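Local atomic coordinates of CELL division inhibitor (Pyrococcus furiosus, PDB entry 1G3R), a protein that probably binds and hydrolyses ATP as a MinD-type P-loop ATPase concerned with cell division. Residues Ser9-Thr14 with Leu148-Lys153; Thr141-Ser146 with Asn171-Ser176; Leu166-Asn171 with Val191-Val196. All blocks are in the same frame, centred on the assembly; numbering follows the deposited sequence.

Contact 1 (Ser9-Thr14 with Leu148-Lys153); sequences SGKGGT and LTDTMK. With ACP (phosphomethylphosphonic acid adenylate ester), chain C.
Gly10 and Thr151 form the close part of this contact, where the Walker A loop meets helix 145-161. The backbone N-H of Gly10 is directed at Thr151 OG1 over 3.3 Å, with 162° at the hydrogen. Thr151 places that hydroxyl anti to its own carbonyl carbon (chi1 -65°), from where OG1 also bonds Cys147 O one turn back; a single oxygen thus joins the loop to the helix backbone. Ser9 OG approaches the same hydroxyl at 3.7 Å from Thr151 OG1, but its hydrogen bond goes to Val140 O. A side chain at Gly10 would probably not fit, as a CB placed there would fall 2.5 Å from Thr151 N.

The other half is looser and partly exposed. Lys11 and Asp150 meet through their ends alone, in a salt bridge of 3.0 Å from Lys11 NZ to Asp150 OD2, the oxygen being approached nearly along its C-O axis. Bends at both outer torsions turn the ammonium to the carboxylate, and NZ has a second, weak hydrogen bond to Ser146 OG. Lys11 is the signature lysine of the deviant Walker A motif; its NZ lies 11.0 Å from O1G of ACP, so it does not contact the gamma-phosphate group within this chain, consistent with its role across the dimer in relatives. Gly13 N does face the ligand, through a weak bond of 3.4 Å to ACP O1G.

The loop runs from strand 3-8 to helix 16-29; on the helix side Thr151 packs on Leu139 and Thr141 of strand 136-141 and Met189 of helix 182-189.

Contact 2 (Thr141-Ser146 with Asn171-Ser176); sequences TNPEIS and NRYGRS. With ACP (phosphomethylphosphonic acid adenylate ester), chain C.
The adenine end of the nucleotide site is built where Thr141 and Asn171, at the ends of neighbouring parallel strands, pair for the last time across this contact. Asn171 N donates to Thr141 O at 2.8 Å, with 154° at the hydrogen. Asn142 continues the pairing more weakly, its CA lying 3.6 Å from Asn171 O in a CA-H...O contact.

Beyond Asn171 the chain turns a corner at Arg172, which has a positive phi of 75°. Asn142 and Arg172 run side by side in the same direction, Asn142 OD1 reaching Arg172 CG at 3.4 Å while their amide and guanidinium planes stand 77° apart. Bends at chi2 and chi3 bring the guanidinium over the purine, with ACP C4 3.7 Å above its plane and offset to the rim. The NH2 of Arg175 sits above the centre of the opposite face. Glu199, an ADP-binding residue, forms a salt bridge with Arg172 NH1 and would offset the charge gathered between these two arginines. Asn171, also seen to bind ADP, lays its side-chain amide next to the adenine.

Farther along, Pro143 CG meets the Tyr173 ring at its edge and in its plane, 4.0 Å from CD1. The contact closes the beta-alpha-beta unit of strand 136-141, helix 145-161 and strand 164-173, with Thr141 packed against Leu148 and Thr151 of that helix.

Contact 3 (Leu166-Asn171 with Val191-Val196); sequences LGFVLN and VPLLAV. With ACP (phosphomethylphosphonic acid adenylate ester), chain C.
Leu194 N donates to Phe168 O at 2.9 Å, the shortest of three backbone bonds joining these parallel strands. The others run the opposite way, Phe168 N to Pro192 O at 3.1 Å and Leu170 N to Ala195 O at 3.0 Å. The donors are a step of two residues apart, the acceptors a step of three, and Leu194 has helix-like backbone angles, consistent with a beta bulge there.

Phe168 holds CG between its backbone N and carbonyl carbon (chi1 72°), turning the ring toward the neighbouring strand. Leu193 CD1 lies over one face in a CH-pi contact, 3.8 Å from the ring centroid and 26° off the normal. Val191 CG2 touches Phe168 CD2 at 3.6 Å, while Val191 O and Pro192 O lie at the ring edge. Met189 of helix 182-189 also packs on this ring. With the ring cut back to an alanine, Leu193 CD1 is likely to lose its aromatic face and a gap to open between the strand and Met189.

Leu194, at this irregular step, lays CD1 on Gly167, 3.5 Å from its CA, where a side chain would collide with Leu194 CG. Across these two segments the hydrogen bonds are all backbone to backbone and set the register, while the side chains add mainly apolar contacts, such as those between Phe168 and Leu193.

In the fold
The three contacts form a compact cluster, with centres 11 to 12 Å apart, beside the end of the sheet formed by strands 136-141, 164-173 and 193-198. These strands are consecutive there, the last being an outermost strand of this chain. Contacts 1 and 2 interlock along the sequence and share helix 145-161; contacts 2 and 3 also alternate, sharing strand 164-173 and Asn171. Contact 1 closes before contact 3 opens. Successive beta-alpha-beta units thus connect the sheet edge to the nucleotide: contact 3 pairs the outermost strand, contact 2 lies at the adenine end of the strands, and contact 1 joins the phosphate-binding loop to helix 145-161.

Contact 1 (Ser9-Thr14 with Leu148-Lys153)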
loop_
_atom_site.group_PDB
_atom_site.type_symbol
_atom_site.label_atom_id
_atom_site.label_comp_id
_atom_site.label_asym_id
_atom_site.label_seq_id
_atom_site.Cartn_x
_atom_site.Cartn_y
_atom_site.Cartn_z
ATOM N N SER A 9 -1.033 4.246 -7.194
ATOM C CA SER A 9 -0.996 3.914 -8.612
ATOM C C SER A 9 -1.990 4.800 -9.358
ATOM O O SER A 9 -3.014 5.213 -8.802
ATOM C CB SER A 9 -1.341 2.442 -8.834
ATOM O OG SER A 9 -1.393 2.142 -10.219
ATOM N N GLY A 10 -1.687 5.087 -10.619
ATOM C CA GLY A 10 -2.559 5.938 -11.402
ATOM C C GLY A 10 -3.762 5.276 -12.051
ATOM O O GLY A 10 -4.723 5.963 -12.410
ATOM N N LYS A 11 -3.739 3.955 -12.198
ATOM C CA LYS A 11 -4.857 3.277 -12.848
ATOM C C LYS A 11 -5.782 2.473 -11.939
ATOM O O LYS A 11 -6.949 2.830 -11.762
ATOM C CB LYS A 11 -4.335 2.370 -13.965
ATOM C CG LYS A 11 -5.435 1.724 -14.797
ATOM C CD LYS A 11 -4.865 0.948 -15.980
ATOM C CE LYS A 11 -4.023 1.848 -16.877
ATOM N NZ LYS A 11 -4.761 3.076 -17.285
ATOM N N GLY A 12 -5.263 1.384 -11.379
ATOM C CA GLY A 12 -6.064 0.530 -10.519
ATOM C C GLY A 12 -5.947 -0.900 -11.018
ATOM O O GLY A 12 -5.561 -1.119 -12.174
ATOM N N GLY A 13 -6.273 -1.872 -10.167
ATOM C CA GLY A 13 -6.166 -3.268 -10.564
ATOM C C GLY A 13 -4.701 -3.609 -10.753
ATOM O O GLY A 13 -4.335 -4.656 -11.297
ATOM N N THR A 14 -3.864 -2.695 -10.280
ATOM C CA THR A 14 -2.420 -2.813 -10.374
ATOM C C THR A 14 -1.804 -3.645 -9.244
ATOM O O THR A 14 -0.716 -4.205 -9.406
ATOM C CB THR A 14 -1.778 -1.405 -10.384
ATOM O OG1 THR A 14 -2.291 -0.640 -9.283
ATOM C CG2 THR A 14 -2.101 -0.673 -11.690
ATOM N N LEU A 148 1.572 2.771 -17.191
ATOM C CA LEU A 148 2.859 3.370 -16.868
ATOM C C LEU A 148 2.822 4.889 -16.974
ATOM O O LEU A 148 3.501 5.590 -16.221
ATOM C CB LEU A 148 3.935 2.817 -17.798
ATOM C CG LEU A 148 4.281 1.354 -17.541
ATOM C CD1 LEU A 148 5.206 0.835 -18.621
ATOM C CD2 LEU A 148 4.930 1.231 -16.174
ATOM N N THR A 149 2.022 5.394 -17.908
ATOM C CA THR A 149 1.909 6.835 -18.113
ATOM C C THR A 149 1.188 7.539 -16.964
ATOM O O THR A 149 1.765 8.395 -16.295
ATOM C CB THR A 149 1.176 7.152 -19.439
ATOM O OG1 THR A 149 -0.159 6.632 -19.389
ATOM C CG2 THR A 149 1.917 6.526 -20.618
ATOM N N ASP A 150 -0.070 7.174 -16.733
ATOM C CA ASP A 150 -0.852 7.784 -15.666
ATOM C C ASP A 150 -0.103 7.742 -14.348
ATOM O O ASP A 150 0.073 8.769 -13.692
ATOM C CB ASP A 150 -2.181 7.062 -15.512
ATOM C CG ASP A 150 -2.901 6.908 -16.823
ATOM O OD1 ASP A 150 -2.973 7.908 -17.568
ATOM O OD2 ASP A 150 -3.397 5.795 -17.103
ATOM N N THR A 151 0.332 6.547 -13.963
ATOM C CA THR A 151 1.068 6.364 -12.718
ATOM C C THR A 151 2.156 7.422 -12.621
ATOM O O THR A 151 2.323 8.070 -11.589
ATOM C CB THR A 151 1.719 4.962 -12.653
ATOM O OG1 THR A 151 0.693 3.962 -12.604
ATOM C CG2 THR A 151 2.604 4.836 -11.419
ATOM N N MET A 152 2.888 7.599 -13.710
ATOM C CA MET A 152 3.955 8.580 -13.746
ATOM C C MET A 152 3.398 9.968 -13.442
ATOM O O MET A 152 3.994 10.730 -12.679
ATOM C CB MET A 152 4.609 8.578 -15.120
ATOM C CG MET A 152 5.977 9.210 -15.150
ATOM S SD MET A 152 6.516 9.361 -16.848
ATOM C CE MET A 152 6.139 7.674 -17.478
ATOM N N LYS A 153 2.257 10.296 -14.043
ATOM C CA LYS A 153 1.634 11.592 -13.803
ATOM C C LYS A 153 1.509 11.752 -12.296
ATOM O O LYS A 153 2.139 12.625 -11.691
ATOM C CB LYS A 153 0.234 11.663 -14.429
ATOM C CG LYS A 153 0.195 11.683 -15.951
ATOM C CD LYS A 153 -1.239 11.882 -16.448
ATOM C CE LYS A 153 -1.336 11.814 -17.971
ATOM N NZ LYS A 153 -2.754 11.884 -18.457
HETATM P PG ACP C . -8.049 -1.483 -6.416
HETATM O O1G ACP C . -7.732 -0.498 -7.363
HETATM O O2G ACP C . -9.481 -1.693 -6.303
HETATM O O3G ACP C . -7.619 -0.865 -5.094
HETATM P PB ACP C . -5.547 -3.102 -6.116
HETATM O O1B ACP C . -4.589 -2.284 -6.807
HETATM O O2B ACP C . -5.349 -2.980 -4.658
HETATM C C3B ACP C . -7.171 -2.830 -6.498
HETATM P PA ACP C . -5.016 -5.837 -5.630
HETATM O O1A ACP C . -6.101 -6.266 -4.826
HETATM O O2A ACP C . -3.771 -5.695 -4.908
HETATM O O3A ACP C . -5.275 -4.588 -6.437
HETATM O "O5'" ACP C . -4.830 -6.917 -6.653
HETATM C "C5'" ACP C . -5.862 -7.382 -7.584
HETATM C "C4'" ACP C . -5.838 -8.861 -7.695
HETATM O "O4'" ACP C . -4.688 -9.316 -8.468
HETATM C "C3'" ACP C . -5.719 -9.591 -6.386
HETATM O "O3'" ACP C . -6.637 -10.685 -6.318
HETATM C "C2'" ACP C . -4.318 -10.097 -6.307
HETATM O "O2'" ACP C . -4.138 -11.310 -5.593
HETATM C "C1'" ACP C . -3.894 -10.260 -7.707
HETATM N N9 ACP C . -2.482 -9.871 -7.973
HETATM C C8 ACP C . -1.766 -8.693 -7.732
HETATM N N7 ACP C . -0.519 -8.709 -8.102
HETATM C C5 ACP C . -0.360 -9.974 -8.635
HETATM C C6 ACP C . 0.761 -10.643 -9.219
HETATM N N6 ACP C . 1.930 -10.015 -9.318
HETATM N N1 ACP C . 0.592 -11.954 -9.674
HETATM C C2 ACP C . -0.616 -12.577 -9.563
HETATM N N3 ACP C . -1.728 -12.014 -9.023
HETATM C C4 ACP C . -1.539 -10.710 -8.574
#

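Contact 2 (Thr141-Ser146 with Asn171-Ser176)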
loop_
_atom_site.group_PDB
_atom_site.type_symbol
_atom_site.label_atom_id
_atom_site.label_comp_id
_atom_site.label_asym_id
_atom_site.label_seq_id
_atom_site.Cartn_x
_atom_site.Cartn_y
_atom_site.Cartn_z
ATOM N N THR A 141 2.698 -0.133 -10.551
ATOM C CA THR A 141 2.193 -0.129 -11.912
ATOM C C THR A 141 2.358 -1.455 -12.637
ATOM O O THR A 141 3.158 -2.299 -12.235
ATOM C CB THR A 141 2.891 0.966 -12.734
ATOM O OG1 THR A 141 2.290 1.050 -14.035
ATOM C CG2 THR A 141 4.382 0.651 -12.871
ATOM N N ASN A 142 1.587 -1.618 -13.710
ATOM C CA ASN A 142 1.619 -2.820 -14.541
ATOM C C ASN A 142 2.406 -2.539 -15.819
ATOM O O ASN A 142 2.564 -1.385 -16.211
ATOM C CB ASN A 142 0.201 -3.247 -14.924
ATOM C CG ASN A 142 -0.691 -3.483 -13.718
ATOM O OD1 ASN A 142 -0.351 -4.249 -12.813
ATOM N ND2 ASN A 142 -1.848 -2.831 -13.707
ATOM N N PRO A 143 2.903 -3.593 -16.488
ATOM C CA PRO A 143 3.672 -3.437 -17.729
ATOM C C PRO A 143 2.816 -2.942 -18.903
ATOM O O PRO A 143 3.077 -3.280 -20.059
ATOM C CB PRO A 143 4.223 -4.843 -17.972
ATOM C CG PRO A 143 4.311 -5.425 -16.589
ATOM C CD PRO A 143 3.001 -4.977 -15.994
ATOM N N GLU A 144 1.791 -2.152 -18.592
ATOM C CA GLU A 144 0.893 -1.593 -19.598
ATOM C C GLU A 144 1.365 -0.185 -19.896
ATOM O O GLU A 144 2.006 0.451 -19.059
ATOM C CB GLU A 144 -0.539 -1.540 -19.070
ATOM C CG GLU A 144 -1.133 -2.897 -18.745
ATOM C CD GLU A 144 -2.330 -2.795 -17.817
ATOM O OE1 GLU A 144 -3.233 -1.974 -18.096
ATOM O OE2 GLU A 144 -2.369 -3.538 -16.810
ATOM N N ILE A 145 1.039 0.313 -21.081
ATOM C CA ILE A 145 1.472 1.647 -21.460
ATOM C C ILE A 145 0.613 2.750 -20.851
ATOM O O ILE A 145 1.132 3.662 -20.204
ATOM C CB ILE A 145 1.503 1.804 -23.000
ATOM C CG1 ILE A 145 2.024 3.197 -23.362
ATOM C CG2 ILE A 145 0.120 1.534 -23.593
ATOM C CD1 ILE A 145 3.432 3.477 -22.837
ATOM N N SER A 146 -0.697 2.669 -21.057
ATOM C CA SER A 146 -1.599 3.671 -20.515
ATOM C C SER A 146 -1.418 3.700 -19.009
ATOM O O SER A 146 -1.613 4.731 -18.369
ATOM C CB SER A 146 -3.048 3.326 -20.850
ATOM O OG SER A 146 -3.433 2.117 -20.222
ATOM N N ASN A 171 4.691 -4.422 -11.246
ATOM C CA ASN A 171 3.929 -5.579 -10.820
ATOM C C ASN A 171 3.283 -6.322 -11.971
ATOM O O ASN A 171 2.966 -5.729 -13.001
ATOM C CB ASN A 171 2.833 -5.133 -9.855
ATOM C CG ASN A 171 2.111 -6.298 -9.212
ATOM O OD1 ASN A 171 0.932 -6.203 -8.878
ATOM N ND2 ASN A 171 2.822 -7.400 -9.021
ATOM N N ARG A 172 3.086 -7.626 -11.785
ATOM C CA ARG A 172 2.428 -8.455 -12.783
ATOM C C ARG A 172 3.268 -8.802 -14.009
ATOM O O ARG A 172 2.784 -9.471 -14.919
ATOM C CB ARG A 172 1.143 -7.761 -13.236
ATOM C CG ARG A 172 0.118 -7.531 -12.139
ATOM C CD ARG A 172 -0.681 -8.791 -11.913
ATOM N NE ARG A 172 -2.086 -8.520 -11.631
ATOM C CZ ARG A 172 -3.064 -9.397 -11.835
ATOM N NH1 ARG A 172 -2.789 -10.601 -12.327
ATOM N NH2 ARG A 172 -4.318 -9.075 -11.549
ATOM N N TYR A 173 4.516 -8.353 -14.044
ATOM C CA TYR A 173 5.374 -8.641 -15.189
ATOM C C TYR A 173 5.398 -10.134 -15.512
ATOM O O TYR A 173 5.335 -10.976 -14.618
ATOM C CB TYR A 173 6.803 -8.165 -14.933
ATOM C CG TYR A 173 7.711 -8.386 -16.119
ATOM C CD1 TYR A 173 7.495 -7.705 -17.322
ATOM C CD2 TYR A 173 8.768 -9.300 -16.055
ATOM C CE1 TYR A 173 8.309 -7.928 -18.436
ATOM C CE2 TYR A 173 9.590 -9.534 -17.163
ATOM C CZ TYR A 173 9.356 -8.845 -18.351
ATOM O OH TYR A 173 10.163 -9.069 -19.451
ATOM N N GLY A 174 5.507 -10.455 -16.797
ATOM C CA GLY A 174 5.526 -11.845 -17.208
ATOM C C GLY A 174 4.109 -12.374 -17.259
ATOM O O GLY A 174 3.874 -13.575 -17.120
ATOM N N ARG A 175 3.162 -11.464 -17.455
ATOM C CA ARG A 175 1.748 -11.810 -17.526
ATOM C C ARG A 175 1.320 -11.970 -18.984
ATOM O O ARG A 175 0.470 -12.801 -19.311
ATOM C CB ARG A 175 0.925 -10.707 -16.861
ATOM C CG ARG A 175 -0.566 -10.957 -16.822
ATOM C CD ARG A 175 -1.273 -9.777 -16.189
ATOM N NE ARG A 175 -2.707 -10.003 -16.033
ATOM C CZ ARG A 175 -3.556 -9.101 -15.547
ATOM N NH1 ARG A 175 -4.846 -9.394 -15.439
ATOM N NH2 ARG A 175 -3.118 -7.903 -15.173
ATOM N N SER A 176 1.934 -11.165 -19.849
ATOM C CA SER A 176 1.648 -11.164 -21.279
ATOM C C SER A 176 2.929 -11.100 -22.119
ATOM O O SER A 176 4.015 -10.835 -21.598
ATOM C CB SER A 176 0.753 -9.966 -21.619
ATOM O OG SER A 176 0.558 -9.854 -23.017
HETATM P PG ACP C . -8.049 -1.483 -6.416
HETATM O O1G ACP C . -7.732 -0.498 -7.363
HETATM O O2G ACP C . -9.481 -1.693 -6.303
HETATM O O3G ACP C . -7.619 -0.865 -5.094
HETATM P PB ACP C . -5.547 -3.102 -6.116
HETATM O O1B ACP C . -4.589 -2.284 -6.807
HETATM O O2B ACP C . -5.349 -2.980 -4.658
HETATM C C3B ACP C . -7.171 -2.830 -6.498
HETATM P PA ACP C . -5.016 -5.837 -5.630
HETATM O O1A ACP C . -6.101 -6.266 -4.826
HETATM O O2A ACP C . -3.771 -5.695 -4.908
HETATM O O3A ACP C . -5.275 -4.588 -6.437
HETATM O "O5'" ACP C . -4.830 -6.917 -6.653
HETATM C "C5'" ACP C . -5.862 -7.382 -7.584
HETATM C "C4'" ACP C . -5.838 -8.861 -7.695
HETATM O "O4'" ACP C . -4.688 -9.316 -8.468
HETATM C "C3'" ACP C . -5.719 -9.591 -6.386
HETATM O "O3'" ACP C . -6.637 -10.685 -6.318
HETATM C "C2'" ACP C . -4.318 -10.097 -6.307
HETATM O "O2'" ACP C . -4.138 -11.310 -5.593
HETATM C "C1'" ACP C . -3.894 -10.260 -7.707
HETATM N N9 ACP C . -2.482 -9.871 -7.973
HETATM C C8 ACP C . -1.766 -8.693 -7.732
HETATM N N7 ACP C . -0.519 -8.709 -8.102
HETATM C C5 ACP C . -0.360 -9.974 -8.635
HETATM C C6 ACP C . 0.761 -10.643 -9.219
HETATM N N6 ACP C . 1.930 -10.015 -9.318
HETATM N N1 ACP C . 0.592 -11.954 -9.674
HETATM C C2 ACP C . -0.616 -12.577 -9.563
HETATM N N3 ACP C . -1.728 -12.014 -9.023
HETATM C C4 ACP C . -1.539 -10.710 -8.574
#

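Contact 3 (Leu166-Asn171 with Val191-Val196)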
loop_
_atom_site.group_PDB
_atom_site.type_symbol
_atom_site.label_atom_id
_atom_site.label_comp_id
_atom_site.label_asym_id
_atom_site.label_seq_id
_atom_site.Cartn_x
_atom_site.Cartn_y
_atom_site.Cartn_z
ATOM N N LEU A 166 9.902 7.587 -3.966
ATOM C CA LEU A 166 10.925 6.561 -3.755
ATOM C C LEU A 166 11.238 5.765 -5.016
ATOM O O LEU A 166 12.341 5.248 -5.180
ATOM C CB LEU A 166 10.476 5.591 -2.662
ATOM C CG LEU A 166 10.061 6.164 -1.305
ATOM C CD1 LEU A 166 9.559 5.030 -0.431
ATOM C CD2 LEU A 166 11.236 6.863 -0.634
ATOM N N GLY A 167 10.255 5.665 -5.901
ATOM C CA GLY A 167 10.439 4.918 -7.131
ATOM C C GLY A 167 9.179 4.129 -7.406
ATOM O O GLY A 167 8.149 4.368 -6.779
ATOM N N PHE A 168 9.239 3.183 -8.331
ATOM C CA PHE A 168 8.051 2.409 -8.631
ATOM C C PHE A 168 8.284 0.915 -8.549
ATOM O O PHE A 168 9.408 0.446 -8.348
ATOM C CB PHE A 168 7.521 2.751 -10.021
ATOM C CG PHE A 168 8.370 2.221 -11.139
ATOM C CD1 PHE A 168 7.830 1.352 -12.086
ATOM C CD2 PHE A 168 9.706 2.602 -11.261
ATOM C CE1 PHE A 168 8.607 0.871 -13.142
ATOM C CE2 PHE A 168 10.490 2.128 -12.312
ATOM C CZ PHE A 168 9.940 1.261 -13.254
ATOM N N VAL A 169 7.193 0.183 -8.711
ATOM C CA VAL A 169 7.196 -1.265 -8.674
ATOM C C VAL A 169 6.540 -1.742 -9.961
ATOM O O VAL A 169 5.445 -1.287 -10.314
ATOM C CB VAL A 169 6.371 -1.787 -7.480
ATOM C CG1 VAL A 169 6.299 -3.296 -7.523
ATOM C CG2 VAL A 169 6.983 -1.317 -6.171
ATOM N N LEU A 170 7.211 -2.636 -10.676
ATOM C CA LEU A 170 6.641 -3.165 -11.909
ATOM C C LEU A 170 5.988 -4.490 -11.517
ATOM O O LEU A 170 6.642 -5.539 -11.454
ATOM C CB LEU A 170 7.728 -3.398 -12.963
ATOM C CG LEU A 170 7.455 -2.957 -14.408
ATOM C CD1 LEU A 170 8.223 -3.905 -15.317
ATOM C CD2 LEU A 170 5.974 -2.994 -14.761
ATOM N N ASN A 171 4.691 -4.422 -11.246
ATOM C CA ASN A 171 3.929 -5.579 -10.820
ATOM C C ASN A 171 3.283 -6.322 -11.971
ATOM O O ASN A 171 2.966 -5.729 -13.001
ATOM C CB ASN A 171 2.833 -5.133 -9.855
ATOM C CG ASN A 171 2.111 -6.298 -9.212
ATOM O OD1 ASN A 171 0.932 -6.203 -8.878
ATOM N ND2 ASN A 171 2.822 -7.400 -9.021
ATOM N N VAL A 191 11.998 7.167 -12.659
ATOM C CA VAL A 191 12.215 7.038 -11.225
ATOM C C VAL A 191 12.789 5.642 -11.095
ATOM O O VAL A 191 12.483 4.767 -11.905
ATOM C CB VAL A 191 10.912 7.130 -10.412
ATOM C CG1 VAL A 191 10.391 8.554 -10.432
ATOM C CG2 VAL A 191 9.884 6.163 -10.973
ATOM N N PRO A 192 13.631 5.409 -10.082
ATOM C CA PRO A 192 14.228 4.084 -9.907
ATOM C C PRO A 192 13.220 2.933 -9.900
ATOM O O PRO A 192 12.126 3.050 -9.341
ATOM C CB PRO A 192 14.958 4.207 -8.568
ATOM C CG PRO A 192 15.266 5.674 -8.469
ATOM C CD PRO A 192 13.991 6.298 -8.963
ATOM N N LEU A 193 13.588 1.831 -10.547
ATOM C CA LEU A 193 12.752 0.636 -10.566
ATOM C C LEU A 193 13.162 -0.097 -9.304
ATOM O O LEU A 193 14.245 -0.677 -9.243
ATOM C CB LEU A 193 13.064 -0.233 -11.783
ATOM C CG LEU A 193 12.446 -1.634 -11.765
ATOM C CD1 LEU A 193 10.944 -1.530 -11.593
ATOM C CD2 LEU A 193 12.786 -2.354 -13.060
ATOM N N LEU A 194 12.300 -0.059 -8.296
ATOM C CA LEU A 194 12.593 -0.686 -7.016
ATOM C C LEU A 194 12.421 -2.209 -6.965
ATOM O O LEU A 194 13.014 -2.873 -6.113
ATOM C CB LEU A 194 11.747 -0.016 -5.937
ATOM C CG LEU A 194 11.971 1.497 -5.869
ATOM C CD1 LEU A 194 10.881 2.145 -5.035
ATOM C CD2 LEU A 194 13.349 1.782 -5.293
ATOM N N ALA A 195 11.621 -2.767 -7.870
ATOM C CA ALA A 195 11.417 -4.212 -7.891
ATOM C C ALA A 195 10.462 -4.676 -8.980
ATOM O O ALA A 195 9.591 -3.936 -9.435
ATOM C CB ALA A 195 10.907 -4.691 -6.531
ATOM N N VAL A 196 10.644 -5.919 -9.399
ATOM C CA VAL A 196 9.779 -6.513 -10.403
ATOM C C VAL A 196 8.999 -7.628 -9.715
ATOM O O VAL A 196 9.581 -8.625 -9.281
ATOM C CB VAL A 196 10.585 -7.119 -11.574
ATOM C CG1 VAL A 196 9.639 -7.790 -12.566
ATOM C CG2 VAL A 196 11.387 -6.028 -12.273
HETATM P PG ACP C . -8.049 -1.483 -6.416
HETATM O O1G ACP C . -7.732 -0.498 -7.363
HETATM O O2G ACP C . -9.481 -1.693 -6.303
HETATM O O3G ACP C . -7.619 -0.865 -5.094
HETATM P PB ACP C . -5.547 -3.102 -6.116
HETATM O O1B ACP C . -4.589 -2.284 -6.807
HETATM O O2B ACP C . -5.349 -2.980 -4.658
HETATM C C3B ACP C . -7.171 -2.830 -6.498
HETATM P PA ACP C . -5.016 -5.837 -5.630
HETATM O O1A ACP C . -6.101 -6.266 -4.826
HETATM O O2A ACP C . -3.771 -5.695 -4.908
HETATM O O3A ACP C . -5.275 -4.588 -6.437
HETATM O "O5'" ACP C . -4.830 -6.917 -6.653
HETATM C "C5'" ACP C . -5.862 -7.382 -7.584
HETATM C "C4'" ACP C . -5.838 -8.861 -7.695
HETATM O "O4'" ACP C . -4.688 -9.316 -8.468
HETATM C "C3'" ACP C . -5.719 -9.591 -6.386
HETATM O "O3'" ACP C . -6.637 -10.685 -6.318
HETATM C "C2'" ACP C . -4.318 -10.097 -6.307
HETATM O "O2'" ACP C . -4.138 -11.310 -5.593
HETATM C "C1'" ACP C . -3.894 -10.260 -7.707
HETATM N N9 ACP C . -2.482 -9.871 -7.973
HETATM C C8 ACP C . -1.766 -8.693 -7.732
HETATM N N7 ACP C . -0.519 -8.709 -8.102
HETATM C C5 ACP C . -0.360 -9.974 -8.635
HETATM C C6 ACP C . 0.761 -10.643 -9.219
HETATM N N6 ACP C . 1.930 -10.015 -9.318
HETATM N N1 ACP C . 0.592 -11.954 -9.674
HETATM C C2 ACP C . -0.616 -12.577 -9.563
HETATM N N3 ACP C . -1.728 -12.014 -9.023
HETATM C C4 ACP C . -1.539 -10.710 -8.574
#